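Local coordinates for protein putative (Helicobacter pylori, PDB 4O8S) that belongs to the nucleotidyltransferase superfamily and probably transfers nucleotidyl groups, at residues H159-F164 / Q214-K219; I129-L134 / A169-D174; H74-K77 / G83-M86; L7-L12 / Q98-E103. All coordinates share one frame; numbering follows the deposited sequence.

Contact 1: residues H159-F164 / Q214-K219; sequences HYEEHF and QLIHKK
Segment 159-164 comes closest to helix 214-219 where the CA atoms of Glu161 and Ile216 lie 6.9 Å apart. Residues 161-163 form a short 3-10 turn, in which His163 N bonds to Tyr160 O and Phe164 N to Glu161 O. The turn sets Glu161 and Phe164 toward the helix. Ile216 answers both with different branches of one side chain. Its CD1 touches Glu161 CB at 3.9 Å. Its CG2 rests against Phe164 CB, also at 3.9 Å. CG2 stands anti to the backbone N of Ile216, while CG1 lies beside that N (chi1 -66°), and this fork lets the residue reach two partners a 3-10 turn apart. The Phe164 ring itself packs on Leu172 and Ile130.

The residues after His159 link helix 147-159 to helix 166-176 in the helical part of the chain. The long helix 202-231 runs past this link, and Ile216 also packs on Ala169 of helix 166-176. Phe164 and Ile216 are buried.

A charged pair lies beside this apolar patch. Glu161 OE2 and Lys219 NZ form a long salt bridge of 3.6 Å. The two side chains cross at about a right angle. Glu161 places CG between its backbone N and carbonyl carbon (chi1 83°) and is extended beyond it. Lys219 CE is as near to Glu161 OE2 as NZ is, also at 3.6 Å.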
loop_
_atom_site.group_PDB
_atom_site.type_symbol
_atom_site.label_atom_id
_atom_site.label_comp_id
_atom_site.label_asym_id
_atom_site.label_seq_id
_atom_site.Cartn_x
_atom_site.Cartn_y
_atom_site.Cartn_z
ATOM N N HIS A 159 4.215 -13.603 2.907
ATOM C CA HIS A 159 5.365 -13.155 3.686
ATOM C C HIS A 159 5.014 -12.586 5.053
ATOM O O HIS A 159 5.898 -12.409 5.906
ATOM C CB HIS A 159 6.169 -12.126 2.898
ATOM C CG HIS A 159 6.673 -12.641 1.588
ATOM N ND1 HIS A 159 7.761 -13.484 1.490
ATOM C CD2 HIS A 159 6.231 -12.445 0.321
ATOM C CE1 HIS A 159 7.978 -13.772 0.217
ATOM N NE2 HIS A 159 7.061 -13.158 -0.512
ATOM N N TYR A 160 3.740 -12.284 5.276
ATOM C CA TYR A 160 3.372 -11.695 6.561
ATOM C C TYR A 160 2.177 -12.387 7.190
ATOM O O TYR A 160 1.319 -11.734 7.793
ATOM C CB TYR A 160 3.094 -10.198 6.399
ATOM C CG TYR A 160 4.329 -9.401 6.086
ATOM C CD1 TYR A 160 5.146 -8.930 7.105
ATOM C CD2 TYR A 160 4.687 -9.119 4.775
ATOM C CE1 TYR A 160 6.289 -8.196 6.827
ATOM C CE2 TYR A 160 5.831 -8.383 4.487
ATOM C CZ TYR A 160 6.628 -7.934 5.521
ATOM O OH TYR A 160 7.767 -7.196 5.258
ATOM N N GLU A 161 2.124 -13.707 7.069
ATOM C CA GLU A 161 0.940 -14.443 7.495
ATOM C C GLU A 161 0.642 -14.290 8.990
ATOM O O GLU A 161 -0.509 -14.442 9.416
ATOM C CB GLU A 161 1.062 -15.932 7.132
ATOM C CG GLU A 161 1.848 -16.774 8.138
ATOM C CD GLU A 161 1.532 -18.274 8.005
ATOM O OE1 GLU A 161 1.968 -18.885 7.002
ATOM O OE2 GLU A 161 0.824 -18.829 8.886
ATOM N N GLU A 162 1.664 -13.993 9.785
ATOM C CA GLU A 162 1.471 -13.888 11.230
ATOM C C GLU A 162 0.633 -12.658 11.614
ATOM O O GLU A 162 0.174 -12.535 12.752
ATOM C CB GLU A 162 2.821 -13.910 11.969
ATOM C CG GLU A 162 3.724 -12.674 11.743
ATOM C CD GLU A 162 4.458 -12.661 10.386
ATOM O OE1 GLU A 162 4.137 -13.495 9.498
ATOM O OE2 GLU A 162 5.366 -11.803 10.210
ATOM N N HIS A 163 0.407 -11.761 10.654
ATOM C CA HIS A 163 -0.347 -10.544 10.939
ATOM C C HIS A 163 -1.826 -10.691 10.637
ATOM O O HIS A 163 -2.609 -9.772 10.874
ATOM C CB HIS A 163 0.228 -9.370 10.161
ATOM C CG HIS A 163 1.610 -8.983 10.592
ATOM N ND1 HIS A 163 1.848 -8.051 11.583
ATOM C CD2 HIS A 163 2.828 -9.403 10.169
ATOM C CE1 HIS A 163 3.155 -7.904 11.738
ATOM N NE2 HIS A 163 3.772 -8.718 10.897
ATOM N N PHE A 164 -2.223 -11.838 10.100
ATOM C CA PHE A 164 -3.643 -12.067 9.892
ATOM C C PHE A 164 -4.262 -12.572 11.191
ATOM O O PHE A 164 -3.683 -13.425 11.862
ATOM C CB PHE A 164 -3.863 -13.104 8.793
ATOM C CG PHE A 164 -3.570 -12.596 7.418
ATOM C CD1 PHE A 164 -2.257 -12.462 6.975
ATOM C CD2 PHE A 164 -4.608 -12.257 6.563
ATOM C CE1 PHE A 164 -1.970 -11.978 5.702
ATOM C CE2 PHE A 164 -4.339 -11.767 5.269
ATOM C CZ PHE A 164 -3.011 -11.631 4.842
ATOM N N GLN A 214 -6.673 -20.602 3.009
ATOM C CA GLN A 214 -7.247 -21.751 3.694
ATOM C C GLN A 214 -6.374 -22.146 4.863
ATOM O O GLN A 214 -6.867 -22.322 5.981
ATOM C CB GLN A 214 -7.365 -22.948 2.747
ATOM C CG GLN A 214 -8.401 -22.793 1.657
ATOM C CD GLN A 214 -8.797 -24.127 1.052
ATOM O OE1 GLN A 214 -8.191 -25.166 1.349
ATOM N NE2 GLN A 214 -9.824 -24.111 0.206
ATOM N N LEU A 215 -5.077 -22.288 4.593
ATOM C CA LEU A 215 -4.111 -22.718 5.602
ATOM C C LEU A 215 -4.067 -21.767 6.779
ATOM O O LEU A 215 -4.126 -22.195 7.939
ATOM C CB LEU A 215 -2.703 -22.810 5.012
ATOM C CG LEU A 215 -2.203 -24.191 4.584
ATOM C CD1 LEU A 215 -2.944 -24.631 3.352
ATOM C CD2 LEU A 215 -0.700 -24.178 4.329
ATOM N N ILE A 216 -3.930 -20.478 6.469
ATOM C CA ILE A 216 -3.842 -19.443 7.498
ATOM C C ILE A 216 -5.094 -19.497 8.368
ATOM O O ILE A 216 -5.010 -19.539 9.592
ATOM C CB ILE A 216 -3.653 -18.039 6.858
ATOM C CG1 ILE A 216 -2.289 -17.977 6.156
ATOM C CG2 ILE A 216 -3.768 -16.930 7.912
ATOM C CD1 ILE A 216 -2.134 -16.838 5.145
ATOM N N HIS A 217 -6.256 -19.528 7.731
ATOM C CA HIS A 217 -7.497 -19.613 8.471
ATOM C C HIS A 217 -7.575 -20.895 9.320
ATOM O O HIS A 217 -8.075 -20.875 10.443
ATOM C CB HIS A 217 -8.684 -19.522 7.518
ATOM C CG HIS A 217 -10.006 -19.524 8.216
ATOM N ND1 HIS A 217 -10.854 -20.612 8.198
ATOM C CD2 HIS A 217 -10.618 -18.578 8.969
ATOM C CE1 HIS A 217 -11.936 -20.330 8.902
ATOM N NE2 HIS A 217 -11.819 -19.105 9.383
ATOM N N LYS A 218 -7.058 -21.995 8.784
ATOM C CA LYS A 218 -7.087 -23.288 9.464
ATOM C C LYS A 218 -6.204 -23.276 10.694
ATOM O O LYS A 218 -6.628 -23.689 11.778
ATOM C CB LYS A 218 -6.635 -24.400 8.510
ATOM C CG LYS A 218 -6.584 -25.806 9.118
ATOM C CD LYS A 218 -6.159 -26.832 8.056
ATOM C CE LYS A 218 -6.070 -28.256 8.615
ATOM N NZ LYS A 218 -5.621 -29.258 7.589
ATOM N N LYS A 219 -4.967 -22.825 10.525
ATOM C CA LYS A 219 -4.054 -22.691 11.650
ATOM C C LYS A 219 -4.673 -21.874 12.793
ATOM O O LYS A 219 -4.589 -22.272 13.961
ATOM C CB LYS A 219 -2.738 -22.047 11.212
ATOM C CG LYS A 219 -1.812 -21.742 12.382
ATOM C CD LYS A 219 -0.652 -20.817 11.993
ATOM C CE LYS A 219 0.427 -21.551 11.195
ATOM N NZ LYS A 219 1.821 -21.100 11.547
#

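Contact 2: residues I129-L134 / A169-D174; sequences IIDNKL and ASRLKD
Arg171 and Leu172 of helix 169-174 make the contact with helix 129-134, through Asp131 and Leu134. Helix 126-139 packs here on helix 166-176, in the helical part of the chain. The two helical segments run in roughly the same direction. Their axes are 35° apart and approach to 10.6 Å.

Arg171 comes first and points toward Asp131 and Leu134. Its chain bends at chi3 (66°), and the guanidinium comes to lie by both residues. NH1 donates to Asp131 OD1 at 2.6 Å in a nearly straight salt-bridge hydrogen bond. OD1 lies in the guanidinium plane, but the carboxylate itself is turned almost perpendicular to it, at 87°. The pairing thus uses one oxygen and one nitrogen, not two matched pairs. Leu134 CB sits over a face of the same guanidinium, 3.6 Å from NH2. Leu134 CD1 reaches back to the aliphatic root of the arginine, 4.0 Å from Arg171 CB.

Leu172 is next. Its CA lies 4.1 Å from Leu134 CD2, and the side chains meet less closely, CD2 of Leu134 to CD1 of Leu172 at 4.3 Å. Leu172 is buried between helices: Ala157 of helix 147-159 and Leu209 and Ala213 of helix 202-231 also touch it.

Asp139, further along helix 126-139, forms a second salt bridge with Arg171 through NE. Two carboxylates of one helix thus bind the arginine of the other. This would be expected to favour its positive charge and to fix the rotation of the guanidinium, while Leu134 shields part of its face.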
loop_
_atom_site.group_PDB
_atom_site.type_symbol
_atom_site.label_atom_id
_atom_site.label_comp_id
_atom_site.label_asym_id
_atom_site.label_seq_id
_atom_site.Cartn_x
_atom_site.Cartn_y
_atom_site.Cartn_z
ATOM N N ILE A 129 -2.996 -2.298 6.758
ATOM C CA ILE A 129 -2.870 -2.393 5.312
ATOM C C ILE A 129 -3.708 -3.550 4.751
ATOM O O ILE A 129 -4.391 -3.389 3.736
ATOM C CB ILE A 129 -1.402 -2.495 4.879
ATOM C CG1 ILE A 129 -0.651 -1.246 5.377
ATOM C CG2 ILE A 129 -1.319 -2.628 3.355
ATOM C CD1 ILE A 129 0.878 -1.359 5.359
ATOM N N ILE A 130 -3.665 -4.703 5.410
ATOM C CA ILE A 130 -4.452 -5.863 4.989
ATOM C C ILE A 130 -5.943 -5.514 4.997
ATOM O O ILE A 130 -6.660 -5.775 4.026
ATOM C CB ILE A 130 -4.244 -7.071 5.949
ATOM C CG1 ILE A 130 -2.781 -7.536 5.944
ATOM C CG2 ILE A 130 -5.120 -8.237 5.532
ATOM C CD1 ILE A 130 -2.502 -8.661 6.914
ATOM N N ASP A 131 -6.397 -4.950 6.115
ATOM C CA ASP A 131 -7.804 -4.582 6.329
ATOM C C ASP A 131 -8.282 -3.639 5.217
ATOM O O ASP A 131 -9.333 -3.862 4.601
ATOM C CB ASP A 131 -7.932 -3.933 7.713
ATOM C CG ASP A 131 -9.380 -3.681 8.139
ATOM O OD1 ASP A 131 -10.303 -4.408 7.703
ATOM O OD2 ASP A 131 -9.583 -2.744 8.943
ATOM N N ASN A 132 -7.492 -2.609 4.934
ATOM C CA ASN A 132 -7.835 -1.681 3.868
ATOM C C ASN A 132 -7.783 -2.290 2.470
ATOM O O ASN A 132 -8.531 -1.877 1.587
ATOM C CB ASN A 132 -6.950 -0.440 3.930
ATOM C CG ASN A 132 -7.200 0.384 5.184
ATOM O OD1 ASN A 132 -8.200 0.184 5.873
ATOM N ND2 ASN A 132 -6.291 1.311 5.484
ATOM N N LYS A 133 -6.896 -3.258 2.247
ATOM C CA LYS A 133 -6.850 -3.924 0.944
ATOM C C LYS A 133 -8.112 -4.759 0.730
ATOM O O LYS A 133 -8.703 -4.751 -0.347
ATOM C CB LYS A 133 -5.604 -4.815 0.824
ATOM C CG LYS A 133 -4.376 -4.096 0.306
ATOM C CD LYS A 133 -4.452 -3.971 -1.208
ATOM C CE LYS A 133 -3.362 -3.055 -1.732
ATOM N NZ LYS A 133 -3.365 -3.018 -3.235
ATOM N N LEU A 134 -8.533 -5.466 1.763
ATOM C CA LEU A 134 -9.721 -6.307 1.654
ATOM C C LEU A 134 -10.983 -5.471 1.443
ATOM O O LEU A 134 -11.849 -5.850 0.651
ATOM C CB LEU A 134 -9.858 -7.208 2.877
ATOM C CG LEU A 134 -8.827 -8.346 2.892
ATOM C CD1 LEU A 134 -8.759 -9.010 4.254
ATOM C CD2 LEU A 134 -9.158 -9.363 1.813
ATOM N N ALA A 169 -8.267 -13.343 8.007
ATOM C CA ALA A 169 -8.096 -14.618 7.317
ATOM C C ALA A 169 -9.409 -15.088 6.716
ATOM O O ALA A 169 -9.450 -15.562 5.568
ATOM C CB ALA A 169 -7.545 -15.678 8.260
ATOM N N SER A 170 -10.484 -14.950 7.486
ATOM C CA SER A 170 -11.787 -15.395 7.010
ATOM C C SER A 170 -12.194 -14.619 5.766
ATOM O O SER A 170 -12.684 -15.201 4.790
ATOM C CB SER A 170 -12.850 -15.257 8.102
ATOM O OG SER A 170 -14.118 -15.643 7.596
ATOM N N ARG A 171 -11.971 -13.308 5.794
ATOM C CA ARG A 171 -12.294 -12.464 4.649
ATOM C C ARG A 171 -11.393 -12.776 3.453
ATOM O O ARG A 171 -11.845 -12.773 2.305
ATOM C CB ARG A 171 -12.184 -10.981 5.032
ATOM C CG ARG A 171 -13.140 -10.555 6.163
ATOM C CD ARG A 171 -12.679 -9.256 6.841
ATOM N NE ARG A 171 -12.735 -8.104 5.937
ATOM C CZ ARG A 171 -12.113 -6.945 6.158
ATOM N NH1 ARG A 171 -11.378 -6.774 7.254
ATOM N NH2 ARG A 171 -12.218 -5.952 5.279
ATOM N N LEU A 172 -10.118 -13.050 3.721
ATOM C CA LEU A 172 -9.169 -13.348 2.651
ATOM C C LEU A 172 -9.567 -14.647 1.963
ATOM O O LEU A 172 -9.529 -14.736 0.734
ATOM C CB LEU A 172 -7.754 -13.475 3.204
ATOM C CG LEU A 172 -6.663 -13.777 2.174
ATOM C CD1 LEU A 172 -6.382 -12.557 1.304
ATOM C CD2 LEU A 172 -5.397 -14.254 2.873
ATOM N N LYS A 173 -9.959 -15.635 2.771
ATOM C CA LYS A 173 -10.467 -16.920 2.291
ATOM C C LYS A 173 -11.703 -16.722 1.425
ATOM O O LYS A 173 -11.800 -17.283 0.330
ATOM C CB LYS A 173 -10.786 -17.834 3.482
ATOM C CG LYS A 173 -11.184 -19.261 3.116
ATOM C CD LYS A 173 -11.386 -20.120 4.367
ATOM C CE LYS A 173 -11.949 -21.497 4.012
ATOM N NZ LYS A 173 -12.071 -22.408 5.196
ATOM N N ASP A 174 -12.637 -15.907 1.911
ATOM C CA ASP A 174 -13.860 -15.594 1.182
ATOM C C ASP A 174 -13.526 -14.965 -0.174
ATOM O O ASP A 174 -14.090 -15.333 -1.206
ATOM C CB ASP A 174 -14.710 -14.637 2.020
ATOM C CG ASP A 174 -16.202 -14.760 1.738
ATOM O OD1 ASP A 174 -16.596 -14.997 0.570
ATOM O OD2 ASP A 174 -16.986 -14.604 2.701
#

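Contact 3: residues H74-K77 / G83-M86; sequences HIKK and GRYM
His74-Lys77 and Gly83-Met86 pair as antiparallel strands with a classic beta bulge, in which Lys76 and Lys77 both stand opposite Arg84. The pair belongs to the mixed sheet of this nucleotidyltransferase-superfamily fold.

Backbone hydrogen bonds set the register. His74 and Met86 form a hydrogen-bonded pair, with His74 N to Met86 O at 2.9 Å and Met86 N to His74 O at 2.8 Å. Ile75 and Tyr85 follow as a non-hydrogen-bonded pair. At the bulge Arg84 O accepts two bonds: Lys76 N at 2.7 Å, bent to 133°, and Lys77 N at 3.1 Å, straighter and on a lone pair. Arg84 N returns a bond to Lys77 O. The chain turns a corner at Lys76.

Charged groups meet beside the bulge. Lys77 NZ and Arg84 NH1, like charges, stay 5.0 Å apart. Arg84 NE is salt-bridged to Glu103 of strand 98-106, which would offset part of the repulsion.

Carbon contacts flank the backbone. Ile75 and Tyr85 lie side by side and point the same way, with Ile75 CG1 3.9 Å from Tyr85 CD2. On the other face Lys77 CB meets Arg84 CB at 4.0 Å. Lys76, bent at chi3 and chi4, folds across selenomethionine Met86, whose CG lies 3.8 Å from Lys76 CD.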
loop_
_atom_site.group_PDB
_atom_site.type_symbol
_atom_site.label_atom_id
_atom_site.label_comp_id
_atom_site.label_asym_id
_atom_site.label_seq_id
_atom_site.Cartn_x
_atom_site.Cartn_y
_atom_site.Cartn_z
ATOM N N HIS A 74 0.525 21.252 -7.713
ATOM C CA HIS A 74 -0.890 21.569 -7.918
ATOM C C HIS A 74 -1.785 20.954 -6.825
ATOM O O HIS A 74 -1.788 19.729 -6.614
ATOM C CB HIS A 74 -1.348 21.117 -9.317
ATOM C CG HIS A 74 -2.797 21.388 -9.592
ATOM N ND1 HIS A 74 -3.309 22.665 -9.714
ATOM C CD2 HIS A 74 -3.847 20.547 -9.759
ATOM C CE1 HIS A 74 -4.609 22.597 -9.941
ATOM N NE2 HIS A 74 -4.962 21.323 -9.970
ATOM N N ILE A 75 -2.540 21.805 -6.126
ATOM C CA ILE A 75 -3.446 21.349 -5.063
ATOM C C ILE A 75 -4.800 21.049 -5.677
ATOM O O ILE A 75 -5.569 21.986 -5.985
ATOM C CB ILE A 75 -3.650 22.449 -4.006
ATOM C CG1 ILE A 75 -2.299 22.969 -3.503
ATOM C CG2 ILE A 75 -4.549 21.954 -2.849
ATOM C CD1 ILE A 75 -2.423 24.135 -2.540
ATOM N N LYS A 76 -5.098 19.771 -5.891
ATOM C CA LYS A 76 -6.367 19.393 -6.505
ATOM C C LYS A 76 -7.461 19.555 -5.487
ATOM O O LYS A 76 -8.591 19.947 -5.815
ATOM C CB LYS A 76 -6.352 17.946 -6.995
ATOM C CG LYS A 76 -5.625 17.754 -8.317
ATOM C CD LYS A 76 -5.841 16.341 -8.880
ATOM C CE LYS A 76 -7.265 16.060 -9.321
ATOM N NZ LYS A 76 -7.521 16.754 -10.617
ATOM N N LYS A 77 -7.110 19.271 -4.241
ATOM C CA LYS A 77 -8.099 19.279 -3.186
ATOM C C LYS A 77 -7.432 19.451 -1.822
ATOM O O LYS A 77 -6.472 18.750 -1.482
ATOM C CB LYS A 77 -8.901 17.975 -3.249
ATOM C CG LYS A 77 -10.158 17.959 -2.407
ATOM C CD LYS A 77 -11.200 17.023 -3.022
ATOM C CE LYS A 77 -12.583 17.274 -2.437
ATOM N NZ LYS A 77 -13.600 16.315 -2.966
ATOM N N GLY A 83 -6.808 15.633 1.327
ATOM C CA GLY A 83 -5.770 16.416 0.676
ATOM C C GLY A 83 -5.323 15.668 -0.570
ATOM O O GLY A 83 -5.102 14.452 -0.523
ATOM N N ARG A 84 -5.227 16.369 -1.693
ATOM C CA ARG A 84 -4.815 15.745 -2.937
ATOM C C ARG A 84 -3.942 16.688 -3.730
ATOM O O ARG A 84 -4.379 17.781 -4.141
ATOM C CB ARG A 84 -6.027 15.291 -3.752
ATOM C CG ARG A 84 -5.672 14.592 -5.053
ATOM C CD ARG A 84 -6.895 13.875 -5.640
ATOM N NE ARG A 84 -7.490 12.925 -4.699
ATOM C CZ ARG A 84 -8.755 12.958 -4.290
ATOM N NH1 ARG A 84 -9.569 13.900 -4.746
ATOM N NH2 ARG A 84 -9.212 12.045 -3.430
ATOM N N TYR A 85 -2.693 16.271 -3.937
ATOM C CA TYR A 85 -1.709 17.125 -4.567
ATOM C C TYR A 85 -1.027 16.412 -5.727
ATOM O O TYR A 85 -0.831 15.189 -5.686
ATOM C CB TYR A 85 -0.648 17.551 -3.551
ATOM C CG TYR A 85 -1.175 18.161 -2.275
ATOM C CD1 TYR A 85 -1.704 17.358 -1.265
ATOM C CD2 TYR A 85 -1.107 19.537 -2.054
ATOM C CE1 TYR A 85 -2.180 17.904 -0.087
ATOM C CE2 TYR A 85 -1.583 20.094 -0.860
ATOM C CZ TYR A 85 -2.120 19.267 0.109
ATOM O OH TYR A 85 -2.595 19.786 1.298
HETATM N N MSE A 86 -0.681 17.176 -6.762
HETATM C CA MSE A 86 0.108 16.673 -7.880
HETATM C C MSE A 86 1.463 17.358 -7.833
HETATM O O MSE A 86 1.585 18.555 -8.115
HETATM C CB MSE A 86 -0.605 16.942 -9.199
HETATM C CG MSE A 86 -2.039 16.418 -9.183
HETATM SE SE MSE A 86 -1.984 14.458 -9.001
HETATM C CE MSE A 86 -3.675 14.052 -8.076
#

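Contact 4: residues L7-L12 / Q98-E103; sequences LNHEKL and QTLKLE
With CG anti to the backbone N (chi1 -166°), His9 carries its imidazole from the helix to the strand, and Leu100 (chi1 171°) holds its two methyls toward the helix. The His9 ring gets there although its CB sets out across the line between the two segments. Leu12, one helical turn after His9, has the same first torsion.

Leu100 divides its two methyls between these partners. CD1 lies 3.7 Å from His9 CE1 and is nearly as close to NE2. CD2 meets Leu12 CD2 at 4.0 Å. The side chains cross at a slant in both pairs. His9 CE1 also lies 3.7 Å from Thr99 O, a backbone oxygen of the strand.

Helix 4-19 here packs on strand 98-106 of the mixed sheet. The segment axes are 36° apart and approach to 10.2 Å. Strand 98-106 lies between strands 46-50 and 82-91, and the helix lies over the side of it that carries Leu100. Met13 and Ile16 of the helix and Leu46 of strand 46-50 also touch Leu100.

The buried imidazole is held at both nitrogens. His9 ND1 is hydrogen-bonded to Tyr89 OH of strand 82-91, and NE2 to the backbone oxygen of Glu44. These two bonds fix the rotation of the ring and turn its CE1 side to Leu100. Tyr89 touches Leu12 as well, and Ile64 packs on that leucine.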
loop_
_atom_site.group_PDB
_atom_site.type_symbol
_atom_site.label_atom_id
_atom_site.label_comp_id
_atom_site.label_asym_id
_atom_site.label_seq_id
_atom_site.Cartn_x
_atom_site.Cartn_y
_atom_site.Cartn_z
ATOM N N LEU A 7 13.981 5.062 -10.434
ATOM C CA LEU A 7 14.956 5.334 -9.371
ATOM C C LEU A 7 14.861 6.763 -8.842
ATOM O O LEU A 7 14.946 6.998 -7.634
ATOM C CB LEU A 7 16.389 5.083 -9.861
ATOM C CG LEU A 7 16.901 3.648 -10.049
ATOM C CD1 LEU A 7 18.404 3.666 -10.342
ATOM C CD2 LEU A 7 16.603 2.776 -8.830
ATOM N N ASN A 8 14.719 7.731 -9.738
ATOM C CA ASN A 8 14.582 9.106 -9.281
ATOM C C ASN A 8 13.241 9.316 -8.582
ATOM O O ASN A 8 13.162 10.038 -7.588
ATOM C CB ASN A 8 14.798 10.083 -10.432
ATOM C CG ASN A 8 16.267 10.231 -10.777
ATOM O OD1 ASN A 8 17.108 10.349 -9.883
ATOM N ND2 ASN A 8 16.589 10.186 -12.064
ATOM N N HIS A 9 12.204 8.649 -9.082
ATOM C CA HIS A 9 10.891 8.685 -8.447
ATOM C C HIS A 9 10.956 8.156 -7.007
ATOM O O HIS A 9 10.461 8.800 -6.073
ATOM C CB HIS A 9 9.891 7.868 -9.260
ATOM C CG HIS A 9 8.459 8.113 -8.887
ATOM N ND1 HIS A 9 7.812 9.302 -9.165
ATOM C CD2 HIS A 9 7.544 7.321 -8.279
ATOM C CE1 HIS A 9 6.565 9.230 -8.736
ATOM N NE2 HIS A 9 6.373 8.041 -8.193
ATOM N N GLU A 10 11.564 6.986 -6.825
ATOM C CA GLU A 10 11.710 6.420 -5.479
ATOM C C GLU A 10 12.488 7.355 -4.563
ATOM O O GLU A 10 12.164 7.513 -3.383
ATOM C CB GLU A 10 12.401 5.049 -5.526
ATOM C CG GLU A 10 12.561 4.428 -4.122
ATOM C CD GLU A 10 13.057 2.982 -4.112
ATOM O OE1 GLU A 10 13.150 2.347 -5.189
ATOM O OE2 GLU A 10 13.340 2.473 -3.001
ATOM N N LYS A 11 13.528 7.974 -5.104
ATOM C CA LYS A 11 14.357 8.884 -4.317
ATOM C C LYS A 11 13.550 10.088 -3.826
ATOM O O LYS A 11 13.695 10.524 -2.676
ATOM C CB LYS A 11 15.539 9.349 -5.161
ATOM C CG LYS A 11 16.416 10.406 -4.509
ATOM C CD LYS A 11 17.433 10.906 -5.541
ATOM C CE LYS A 11 18.503 11.802 -4.935
ATOM N NZ LYS A 11 19.465 12.286 -5.984
ATOM N N LEU A 12 12.689 10.621 -4.690
ATOM C CA LEU A 12 11.847 11.737 -4.279
ATOM C C LEU A 12 10.833 11.284 -3.252
ATOM O O LEU A 12 10.625 11.962 -2.256
ATOM C CB LEU A 12 11.134 12.361 -5.479
ATOM C CG LEU A 12 10.036 13.391 -5.195
ATOM C CD1 LEU A 12 10.561 14.635 -4.494
ATOM C CD2 LEU A 12 9.359 13.763 -6.514
ATOM N N GLN A 98 7.575 14.775 -14.708
ATOM C CA GLN A 98 6.947 13.599 -14.125
ATOM C C GLN A 98 5.977 14.071 -13.063
ATOM O O GLN A 98 6.064 15.213 -12.590
ATOM C CB GLN A 98 7.999 12.701 -13.470
ATOM C CG GLN A 98 9.138 12.261 -14.396
ATOM C CD GLN A 98 8.633 11.652 -15.687
ATOM O OE1 GLN A 98 8.961 12.126 -16.776
ATOM N NE2 GLN A 98 7.832 10.598 -15.577
ATOM N N THR A 99 5.061 13.189 -12.679
ATOM C CA THR A 99 4.090 13.518 -11.649
ATOM C C THR A 99 4.159 12.527 -10.481
ATOM O O THR A 99 4.151 11.307 -10.692
ATOM C CB THR A 99 2.655 13.532 -12.225
ATOM O OG1 THR A 99 2.557 14.545 -13.243
ATOM C CG2 THR A 99 1.628 13.819 -11.118
ATOM N N LEU A 100 4.239 13.064 -9.263
ATOM C CA LEU A 100 4.033 12.283 -8.047
ATOM C C LEU A 100 2.697 12.670 -7.427
ATOM O O LEU A 100 2.493 13.830 -7.044
ATOM C CB LEU A 100 5.156 12.524 -7.030
ATOM C CG LEU A 100 4.923 11.915 -5.639
ATOM C CD1 LEU A 100 4.736 10.418 -5.762
ATOM C CD2 LEU A 100 6.091 12.212 -4.713
ATOM N N LYS A 101 1.781 11.712 -7.336
ATOM C CA LYS A 101 0.501 11.955 -6.683
ATOM C C LYS A 101 0.625 11.752 -5.178
ATOM O O LYS A 101 1.143 10.725 -4.716
ATOM C CB LYS A 101 -0.606 11.054 -7.253
ATOM C CG LYS A 101 -1.936 11.205 -6.482
ATOM C CD LYS A 101 -3.159 10.726 -7.276
ATOM C CE LYS A 101 -3.194 9.216 -7.478
ATOM N NZ LYS A 101 -4.485 8.786 -8.113
ATOM N N LEU A 102 0.163 12.733 -4.407
ATOM C CA LEU A 102 0.234 12.652 -2.947
ATOM C C LEU A 102 -1.156 12.907 -2.395
ATOM O O LEU A 102 -1.744 13.966 -2.627
ATOM C CB LEU A 102 1.229 13.679 -2.400
ATOM C CG LEU A 102 1.757 13.542 -0.973
ATOM C CD1 LEU A 102 3.012 14.376 -0.829
ATOM C CD2 LEU A 102 0.723 13.993 0.056
ATOM N N GLU A 103 -1.686 11.930 -1.672
ATOM C CA GLU A 103 -3.013 12.050 -1.088
ATOM C C GLU A 103 -3.006 11.896 0.420
ATOM O O GLU A 103 -2.247 11.086 0.983
ATOM C CB GLU A 103 -3.948 11.012 -1.689
ATOM C CG GLU A 103 -4.329 11.277 -3.135
ATOM C CD GLU A 103 -5.708 10.721 -3.445
ATOM O OE1 GLU A 103 -6.567 10.704 -2.516
ATOM O OE2 GLU A 103 -5.926 10.294 -4.602
#

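Overall arrangement
The four contacts fall into two pairs on opposite sides of the chain's centre. Contacts 3 and 4 lie in the sheet region, centres 14 Å apart. They share neighbouring strands 82-91 and 98-106, joined by a probable backbone hydrogen bond from Tyr85 N to Leu102 O. Contacts 1 and 2 lie in the helical region, centres 11 Å apart, where His217 packs against Lys173 and Ser170. Contact 3 falls between the two segments of contact 4 in sequence, and both close before contact 2 opens. The segments of contacts 1 and 2 alternate. Contacts 1 and 3 are farthest apart, at 38 Å between centres. In sequence the part that holds the mixed sheet comes first and the mainly helical part follows.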